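PDB 3O0Y: lipoprotein from Colwellia psychrerythraea, which is of unknown function but belongs to a bacterial family related to the MA-clan metallopeptidases, and so may be a peptidase-like protein. Local coordinates for residues E275-W279 / L514-T520; I305-L310 / L508-G513. One frame throughout, in Å; residues are numbered along the deposited sequence.

Contact 1: residues E275-W279 / L514-T520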
ATOM      1  N   GLU A 275       8.373 -11.670 -21.938  1.00 13.47           N
ATOM      2  CA  GLU A 275       8.776 -10.321 -21.566  1.00 11.58           C
ATOM      3  C   GLU A 275       8.258  -9.877 -20.176  1.00 10.48           C
ATOM      4  O   GLU A 275       7.112 -10.172 -19.815  1.00 10.46           O
ATOM      5  CB  GLU A 275       8.253  -9.345 -22.592  1.00 12.20           C
ATOM      6  CG  GLU A 275       8.909  -9.538 -23.943  1.00 15.55           C
ATOM      7  CD  GLU A 275       8.212 -10.545 -24.834  1.00 22.67           C
ATOM      8  OE1 GLU A 275       7.208 -11.179 -24.443  1.00 18.66           O
ATOM      9  OE2 GLU A 275       8.680 -10.624 -25.982  1.00 27.90           O
ATOM     10  N   SER A 276       9.075  -9.129 -19.473  1.00 10.10           N
ATOM     11  CA  SER A 276       8.813  -8.758 -18.084  1.00 10.10           C
ATOM     12  C   SER A 276       8.033  -7.484 -17.872  1.00 11.71           C
ATOM     13  O   SER A 276       7.242  -7.382 -16.909  1.00 11.47           O
ATOM     14  CB  SER A 276      10.109  -8.653 -17.276  1.00 13.28           C
ATOM     15  OG  SER A 276      10.924  -9.783 -17.449  1.00 16.07           O
ATOM     16  N   GLY A 277       8.226  -6.507 -18.738  1.00 10.41           N
ATOM     17  CA  GLY A 277       7.630  -5.209 -18.492  1.00 10.57           C
ATOM     18  C   GLY A 277       6.321  -4.966 -19.242  1.00  9.55           C
ATOM     19  O   GLY A 277       5.956  -5.670 -20.208  1.00 10.01           O
ATOM     20  N   ILE A 278       5.628  -3.945 -18.799  1.00  9.55           N
ATOM     21  CA  ILE A 278       4.296  -3.609 -19.308  1.00  8.64           C
ATOM     22  C   ILE A 278       4.300  -3.079 -20.753  1.00  8.82           C
ATOM     23  O   ILE A 278       3.254  -3.160 -21.408  1.00  8.62           O
ATOM     24  CB  ILE A 278       3.546  -2.621 -18.333  1.00  9.52           C
ATOM     25  CG1 ILE A 278       2.007  -2.789 -18.431  1.00  8.98           C
ATOM     26  CG2 ILE A 278       3.953  -1.190 -18.596  1.00  8.51           C
ATOM     27  CD1 ILE A 278       1.466  -4.084 -17.798  1.00  7.42           C
ATOM     28  N   TRP A 279       5.448  -2.616 -21.231  1.00  7.71           N
ATOM     29  CA  TRP A 279       5.614  -2.168 -22.615  1.00  8.67           C
ATOM     30  C   TRP A 279       5.180  -3.284 -23.599  1.00  8.73           C
ATOM     31  O   TRP A 279       4.775  -3.014 -24.784  1.00 10.53           O
ATOM     32  CB  TRP A 279       7.068  -1.800 -22.897  1.00  8.36           C
ATOM     33  CG  TRP A 279       8.014  -2.944 -22.728  1.00  7.68           C
ATOM     34  CD1 TRP A 279       8.691  -3.292 -21.569  1.00 11.78           C
ATOM     35  CD2 TRP A 279       8.368  -3.962 -23.704  1.00 10.43           C
ATOM     36  NE1 TRP A 279       9.402  -4.442 -21.768  1.00 11.18           N
ATOM     37  CE2 TRP A 279       9.249  -4.865 -23.067  1.00 12.38           C
ATOM     38  CE3 TRP A 279       8.030  -4.180 -25.040  1.00 12.31           C
ATOM     39  CZ2 TRP A 279       9.791  -5.998 -23.737  1.00 12.88           C
ATOM     40  CZ3 TRP A 279       8.605  -5.254 -25.725  1.00 13.37           C
ATOM     41  CH2 TRP A 279       9.485  -6.148 -25.067  1.00 13.99           C
ATOM     42  N   LEU A 514      12.426  -1.850 -16.282  1.00  6.79           N
ATOM     43  CA  LEU A 514      11.524  -2.921 -16.724  1.00  6.70           C
ATOM     44  C   LEU A 514      10.444  -2.442 -17.682  1.00  7.58           C
ATOM     45  O   LEU A 514      10.179  -3.092 -18.693  1.00  7.42           O
ATOM     46  CB  LEU A 514      10.809  -3.492 -15.495  1.00  7.48           C
ATOM     47  CG  LEU A 514      11.642  -4.336 -14.571  1.00  8.59           C
ATOM     48  CD1 LEU A 514      10.937  -4.390 -13.169  1.00  8.59           C
ATOM     49  CD2 LEU A 514      11.887  -5.732 -15.093  1.00  8.10           C
ATOM     50  N   HIS A 515       9.778  -1.346 -17.352  1.00  6.99           N
ATOM     51  CA  HIS A 515       8.507  -1.039 -18.006  1.00  7.96           C
ATOM     52  C   HIS A 515       8.653  -0.142 -19.233  1.00  9.09           C
ATOM     53  O   HIS A 515       7.757  -0.106 -20.076  1.00 10.26           O
ATOM     54  CB  HIS A 515       7.566  -0.404 -16.995  1.00  8.01           C
ATOM     55  CG  HIS A 515       7.089  -1.395 -15.961  1.00  8.83           C
ATOM     56  ND1 HIS A 515       6.477  -2.585 -16.317  1.00  8.36           N
ATOM     57  CD2 HIS A 515       7.212  -1.423 -14.613  1.00  6.74           C
ATOM     58  CE1 HIS A 515       6.162  -3.251 -15.223  1.00  9.40           C
ATOM     59  NE2 HIS A 515       6.591  -2.562 -14.174  1.00  7.59           N
ATOM     60  N   ASP A 516       9.782   0.562 -19.342  1.00  9.77           N
ATOM     61  CA  ASP A 516      10.089   1.418 -20.515  1.00 10.96           C
ATOM     62  C   ASP A 516      11.378   1.078 -21.265  1.00 10.54           C
ATOM     63  O   ASP A 516      11.382   1.067 -22.520  1.00 12.52           O
ATOM     64  CB  ASP A 516      10.108   2.888 -20.093  1.00 10.40           C
ATOM     65  CG  ASP A 516      10.400   3.833 -21.289  1.00 14.84           C
ATOM     66  OD1 ASP A 516       9.514   4.040 -22.098  1.00 17.23           O
ATOM     67  OD2 ASP A 516      11.539   4.285 -21.413  1.00 20.66           O
ATOM     68  N   LYS A 517      12.457   0.811 -20.534  1.00  9.80           N
ATOM     69  CA  LYS A 517      13.739   0.488 -21.162  1.00 10.57           C
ATOM     70  C   LYS A 517      13.881  -0.978 -21.540  1.00  9.82           C
ATOM     71  O   LYS A 517      14.911  -1.362 -22.094  1.00 10.23           O
ATOM     72  CB  LYS A 517      14.897   0.928 -20.295  1.00 10.98           C
ATOM     73  CG  LYS A 517      14.889   2.357 -19.893  1.00 16.72           C
ATOM     74  CD  LYS A 517      14.956   3.315 -21.035  1.00 25.02           C
ATOM     75  CE  LYS A 517      15.052   4.736 -20.445  1.00 33.37           C
ATOM     76  NZ  LYS A 517      13.936   4.963 -19.385  1.00 38.82           N
ATOM     77  N   ARG A 518      12.869  -1.783 -21.206  1.00  9.05           N
ATOM     78  CA  ARG A 518      12.777  -3.203 -21.561  1.00  9.22           C
ATOM     79  C   ARG A 518      13.877  -4.036 -20.897  1.00  8.85           C
ATOM     80  O   ARG A 518      14.255  -5.060 -21.397  1.00  9.46           O
ATOM     81  CB  ARG A 518      12.808  -3.353 -23.095  1.00 10.30           C
ATOM     82  CG  ARG A 518      11.692  -2.519 -23.743  1.00 11.29           C
ATOM     83  CD  ARG A 518      11.630  -2.809 -25.254  1.00 12.30           C
ATOM     84  NE  ARG A 518      10.578  -1.995 -25.850  1.00 18.46           N
ATOM     85  CZ  ARG A 518      10.125  -2.148 -27.088  1.00 24.56           C
ATOM     86  NH1 ARG A 518      10.659  -3.076 -27.886  1.00 24.93           N
ATOM     87  NH2 ARG A 518       9.137  -1.372 -27.521  1.00 26.05           N
ATOM     88  N   TRP A 519      14.330  -3.623 -19.708  1.00  7.91           N
ATOM     89  CA  TRP A 519      15.146  -4.499 -18.900  1.00  8.70           C
ATOM     90  C   TRP A 519      14.411  -5.809 -18.624  1.00  9.24           C
ATOM     91  O   TRP A 519      13.230  -5.829 -18.386  1.00  8.74           O
ATOM     92  CB  TRP A 519      15.480  -3.866 -17.537  1.00  8.65           C
ATOM     93  CG  TRP A 519      16.358  -2.709 -17.539  1.00  7.87           C
ATOM     94  CD1 TRP A 519      16.616  -1.805 -18.549  1.00  6.53           C
ATOM     95  CD2 TRP A 519      17.093  -2.247 -16.408  1.00  9.38           C
ATOM     96  NE1 TRP A 519      17.450  -0.826 -18.102  1.00  6.99           N
ATOM     97  CE2 TRP A 519      17.737  -1.068 -16.775  1.00  8.46           C
ATOM     98  CE3 TRP A 519      17.276  -2.745 -15.128  1.00 10.76           C
ATOM     99  CZ2 TRP A 519      18.575  -0.402 -15.912  1.00 10.50           C
ATOM    100  CZ3 TRP A 519      18.085  -2.054 -14.255  1.00  9.25           C
ATOM    101  CH2 TRP A 519      18.711  -0.916 -14.638  1.00  8.54           C
ATOM    102  N   THR A 520      15.138  -6.927 -18.602  1.00  8.69           N
ATOM    103  CA  THR A 520      14.568  -8.191 -18.203  1.00  8.96           C
ATOM    104  C   THR A 520      14.472  -8.225 -16.662  1.00  9.33           C
ATOM    105  O   THR A 520      15.175  -7.495 -15.956  1.00  8.91           O
ATOM    106  CB  THR A 520      15.472  -9.347 -18.697  1.00  9.48           C
ATOM    107  OG1 THR A 520      16.721  -9.256 -18.006  1.00 10.27           O
ATOM    108  CG2 THR A 520      15.683  -9.242 -20.218  1.00 11.52           C
TER
HETATM  109  O   HOH W   1      10.949  -6.000 -19.848  1.00 11.87           O
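G277 brings the loop 275-279 against the last turn of helix 491-515, its CA 4.3 Å from the CA of H515, and glycine suits the spot because any CB would run into the carbonyl oxygen of L514. The CA-H of G277 instead points almost straight at L514 O, 3.3 Å away. One residue on, I278 N donates to H515 ND1 over 3.0 Å, a fairly straight bond (163°) that lies in the imidazole plane. Since NE2 of H515 is bonded to the carbonyl of Y546, both ring nitrogens are gripped and the ring cannot easily turn.

W279 buries the most surface. Its CG stands between the backbone N and the carbonyl carbon (chi1 61°), which lays the indole back over the loop. R518, extended from CG to NE, crosses one indole face: CG sits over the five-membered ring, 3.5 Å from its centroid, as a CH-pi contact, while the guanidinium stacks flat beyond it, its plane 9° from that of the ring. G277 O faces the other side, offset toward the rim. At the indole edge NE1 gives a 2.9 Å bond to water 1, which donates in turn to W519 O and L514 O and weakly accepts from G277 N. A leucine in place of W279 would probably leave water 1 without its indole donor and the R518 guanidinium free to turn, having lost the flat surface beneath it. S276, small and polar, sends OG to R521 N at the start of helix 521-532.

The helix end offers an imidazole nitrogen to the loop N-H of I278, a water with three bonds and a weak fourth joins L514 O and W519 O to the indole N-H, and R518 spreads over the indole at the exposed margin.

Contact 2: residues I305-L310 / L508-G513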
ATOM      1  N   ILE A 305      12.711  10.190 -15.356  1.00  8.00           N
ATOM      2  CA  ILE A 305      12.562   9.548 -14.050  1.00  7.82           C
ATOM      3  C   ILE A 305      13.734   8.579 -13.818  1.00  7.30           C
ATOM      4  O   ILE A 305      14.321   8.544 -12.754  1.00  7.43           O
ATOM      5  CB  ILE A 305      11.188   8.851 -13.909  1.00  7.83           C
ATOM      6  CG1 ILE A 305      10.082   9.918 -13.978  1.00 11.60           C
ATOM      7  CG2 ILE A 305      11.121   8.052 -12.544  1.00  7.53           C
ATOM      8  CD1 ILE A 305       8.676   9.364 -14.172  1.00  9.29           C
ATOM      9  N   HIS A 306      14.062   7.798 -14.846  1.00  7.47           N
ATOM     10  CA  HIS A 306      15.235   6.886 -14.792  1.00  6.33           C
ATOM     11  C   HIS A 306      16.482   7.607 -14.436  1.00  7.32           C
ATOM     12  O   HIS A 306      17.225   7.186 -13.575  1.00  7.67           O
ATOM     13  CB  HIS A 306      15.352   6.167 -16.168  1.00  5.93           C
ATOM     14  CG  HIS A 306      16.173   4.910 -16.152  1.00  8.06           C
ATOM     15  ND1 HIS A 306      17.481   4.863 -16.603  1.00 21.24           N
ATOM     16  CD2 HIS A 306      15.865   3.652 -15.772  1.00  3.92           C
ATOM     17  CE1 HIS A 306      17.939   3.616 -16.488  1.00 12.12           C
ATOM     18  NE2 HIS A 306      16.963   2.858 -16.020  1.00 13.82           N
ATOM     19  N   GLN A 307      16.698   8.779 -15.056  1.00  6.66           N
ATOM     20  CA  GLN A 307      17.889   9.576 -14.778  1.00  8.53           C
ATOM     21  C   GLN A 307      17.888  10.171 -13.399  1.00  8.59           C
ATOM     22  O   GLN A 307      18.954  10.224 -12.766  1.00  8.22           O
ATOM     23  CB  GLN A 307      18.048  10.712 -15.802  1.00  8.32           C
ATOM     24  CG  GLN A 307      19.339  11.440 -15.753  1.00 10.75           C
ATOM     25  CD  GLN A 307      20.519  10.533 -16.085  1.00 16.82           C
ATOM     26  OE1 GLN A 307      20.494   9.846 -17.103  1.00 15.44           O
ATOM     27  NE2 GLN A 307      21.462  10.401 -15.169  1.00 13.53           N
ATOM     28  N   ILE A 308      16.724  10.567 -12.893  1.00  8.40           N
ATOM     29  CA  ILE A 308      16.654  11.049 -11.535  1.00  8.21           C
ATOM     30  C   ILE A 308      17.043   9.893 -10.598  1.00  6.45           C
ATOM     31  O   ILE A 308      17.807  10.087  -9.632  1.00  9.36           O
ATOM     32  CB  ILE A 308      15.254  11.539 -11.174  1.00 10.23           C
ATOM     33  CG1 ILE A 308      14.924  12.832 -11.949  1.00 10.84           C
ATOM     34  CG2 ILE A 308      15.146  11.681  -9.652  1.00 10.56           C
ATOM     35  CD1 ILE A 308      13.393  13.154 -11.847  1.00 13.36           C
ATOM     36  N   GLY A 309      16.562   8.692 -10.897  1.00  7.72           N
ATOM     37  CA  GLY A 309      16.983   7.508 -10.167  1.00  8.23           C
ATOM     38  C   GLY A 309      18.493   7.280 -10.175  1.00  7.99           C
ATOM     39  O   GLY A 309      19.120   7.075  -9.127  1.00  7.11           O
ATOM     40  N   LEU A 310      19.099   7.306 -11.319  1.00  7.60           N
ATOM     41  CA  LEU A 310      20.530   7.130 -11.418  1.00  6.92           C
ATOM     42  C   LEU A 310      21.278   8.182 -10.633  1.00  6.90           C
ATOM     43  O   LEU A 310      22.269   7.825  -9.939  1.00  8.16           O
ATOM     44  CB  LEU A 310      20.993   7.156 -12.882  1.00  6.78           C
ATOM     45  CG  LEU A 310      20.514   5.914 -13.718  1.00 10.90           C
ATOM     46  CD1 LEU A 310      20.803   6.161 -15.194  1.00 14.11           C
ATOM     47  CD2 LEU A 310      21.150   4.606 -13.229  1.00 11.25           C
ATOM     48  N   LEU A 508      13.282   3.777  -8.684  1.00  6.18           N
ATOM     49  CA  LEU A 508      13.069   4.654  -9.876  1.00  6.72           C
ATOM     50  C   LEU A 508      13.762   4.067 -11.113  1.00  8.45           C
ATOM     51  O   LEU A 508      13.238   4.055 -12.267  1.00  9.73           O
ATOM     52  CB  LEU A 508      13.631   6.052  -9.617  1.00  6.07           C
ATOM     53  CG  LEU A 508      12.932   6.872  -8.520  1.00  7.63           C
ATOM     54  CD1 LEU A 508      13.575   8.272  -8.634  1.00  7.91           C
ATOM     55  CD2 LEU A 508      11.386   6.931  -8.719  1.00  6.45           C
ATOM     56  N   VAL A 509      14.966   3.539 -10.886  1.00  6.86           N
ATOM     57  CA  VAL A 509      15.762   3.005 -11.968  1.00  6.30           C
ATOM     58  C   VAL A 509      15.168   1.697 -12.524  1.00  6.29           C
ATOM     59  O   VAL A 509      15.028   1.482 -13.769  1.00  8.78           O
ATOM     60  CB  VAL A 509      17.199   2.762 -11.534  1.00  4.83           C
ATOM     61  CG1 VAL A 509      17.989   2.183 -12.716  1.00  7.46           C
ATOM     62  CG2 VAL A 509      17.900   4.045 -11.071  1.00  6.92           C
ATOM     63  N   VAL A 510      14.830   0.779 -11.609  1.00  6.54           N
ATOM     64  CA  VAL A 510      14.379  -0.550 -12.038  1.00  6.58           C
ATOM     65  C   VAL A 510      12.907  -0.560 -12.557  1.00  7.43           C
ATOM     66  O   VAL A 510      12.567  -1.368 -13.449  1.00  7.27           O
ATOM     67  CB  VAL A 510      14.593  -1.685 -10.960  1.00  8.57           C
ATOM     68  CG1 VAL A 510      16.135  -1.885 -10.667  1.00 10.45           C
ATOM     69  CG2 VAL A 510      13.801  -1.436  -9.707  1.00 10.64           C
ATOM     70  N   ASP A 511      12.026   0.286 -12.012  1.00  7.57           N
ATOM     71  CA  ASP A 511      10.629   0.252 -12.495  1.00  7.40           C
ATOM     72  C   ASP A 511      10.585   0.841 -13.892  1.00  7.34           C
ATOM     73  O   ASP A 511      10.004   0.239 -14.800  1.00  8.55           O
ATOM     74  CB  ASP A 511       9.720   1.016 -11.526  1.00  6.33           C
ATOM     75  CG  ASP A 511       8.252   0.882 -11.857  1.00  7.88           C
ATOM     76  OD1 ASP A 511       7.659  -0.141 -11.483  1.00 11.08           O
ATOM     77  OD2 ASP A 511       7.731   1.778 -12.547  1.00 11.12           O
ATOM     78  N   THR A 512      11.273   1.976 -14.086  1.00  5.80           N
ATOM     79  CA  THR A 512      11.364   2.545 -15.455  1.00  8.78           C
ATOM     80  C   THR A 512      12.184   1.591 -16.368  1.00  8.84           C
ATOM     81  O   THR A 512      11.932   1.470 -17.562  1.00 10.30           O
ATOM     82  CB  THR A 512      11.974   3.919 -15.460  1.00  7.90           C
ATOM     83  OG1 THR A 512      13.260   3.930 -14.785  1.00  6.82           O
ATOM     84  CG2 THR A 512      11.089   4.941 -14.758  1.00  8.73           C
ATOM     85  N   GLY A 513      13.198   0.945 -15.775  1.00  9.23           N
ATOM     86  CA  GLY A 513      14.026  -0.078 -16.488  1.00  7.40           C
ATOM     87  C   GLY A 513      13.164  -1.153 -17.116  1.00  7.90           C
ATOM     88  O   GLY A 513      13.214  -1.349 -18.341  1.00  9.03           O
TER
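G309 and L508 mark where two helices pack closely: the axes of 305-310 and 508-513 approach to 7.9 Å and run close to antiparallel, 150° between their directions. Here packing is tight because G309 has no side chain. L508 CB rests 3.7 Å from G309 CA, and V509 CG2 presses on the helix backbone, 3.4 Å from G309 C. A CB on residue 309 would collide with both L508 and V509, so glycine is what lets the backbones come this near.

The branched residues fill in around it. V509 has CG1 anti to its own N (chi1 179°), a setting that puts CG1 against the ring of H306 and leaves CG2 for the glycine. H306 is partly exposed but well covered by the other helix, and its flat ring fits against V509 beside K517. On the buried side I305 lends its CG2 branch to two partners, T512 CG2 at 3.8 Å and L508 CD2 at 4.0 Å. Threonine fits because its methyl serves this apolar patch. L508 also touches K557 and L558 of helix 555-574, which backs this part of the contact.

Looser packing begins at the margins, where I308 and L310 are both partly exposed. I308 CG2 meets L508 CD1 at 3.9 Å; L310 CD2 reaches V509 CG2 at the same spacing, and the side chains of L310 and V509 cross at about a right angle. Y527 of helix 521-532 touches both L310 and V509.

Taken together, this is an antiparallel helix pair packed mainly through aliphatic groups, with a glycine at the close approach, within a mostly helical fold.

Overall arrangement
The two contacts lie with their centres about 12 Å apart, on the same side of the chain's centre, and share helix 491-515. Along the chain the order is 275-279, 305-310, 508-513, 514-520, so the sequence span of contact 2 falls within that of contact 1. Residues 508-513 pack on helix 302-326, while 514-520 run on from them through the helix end toward helix 521-532 and meet the loop before helix 284-296. Probable hydrogen bonds W519 N to G513 O (2.9 Å) and K517 N to T512 O (3.1 Å) fold the exit onto the helix. The C-terminal part of helix 491-515 and its exit thus meet two regions some 200 residues earlier in the chain.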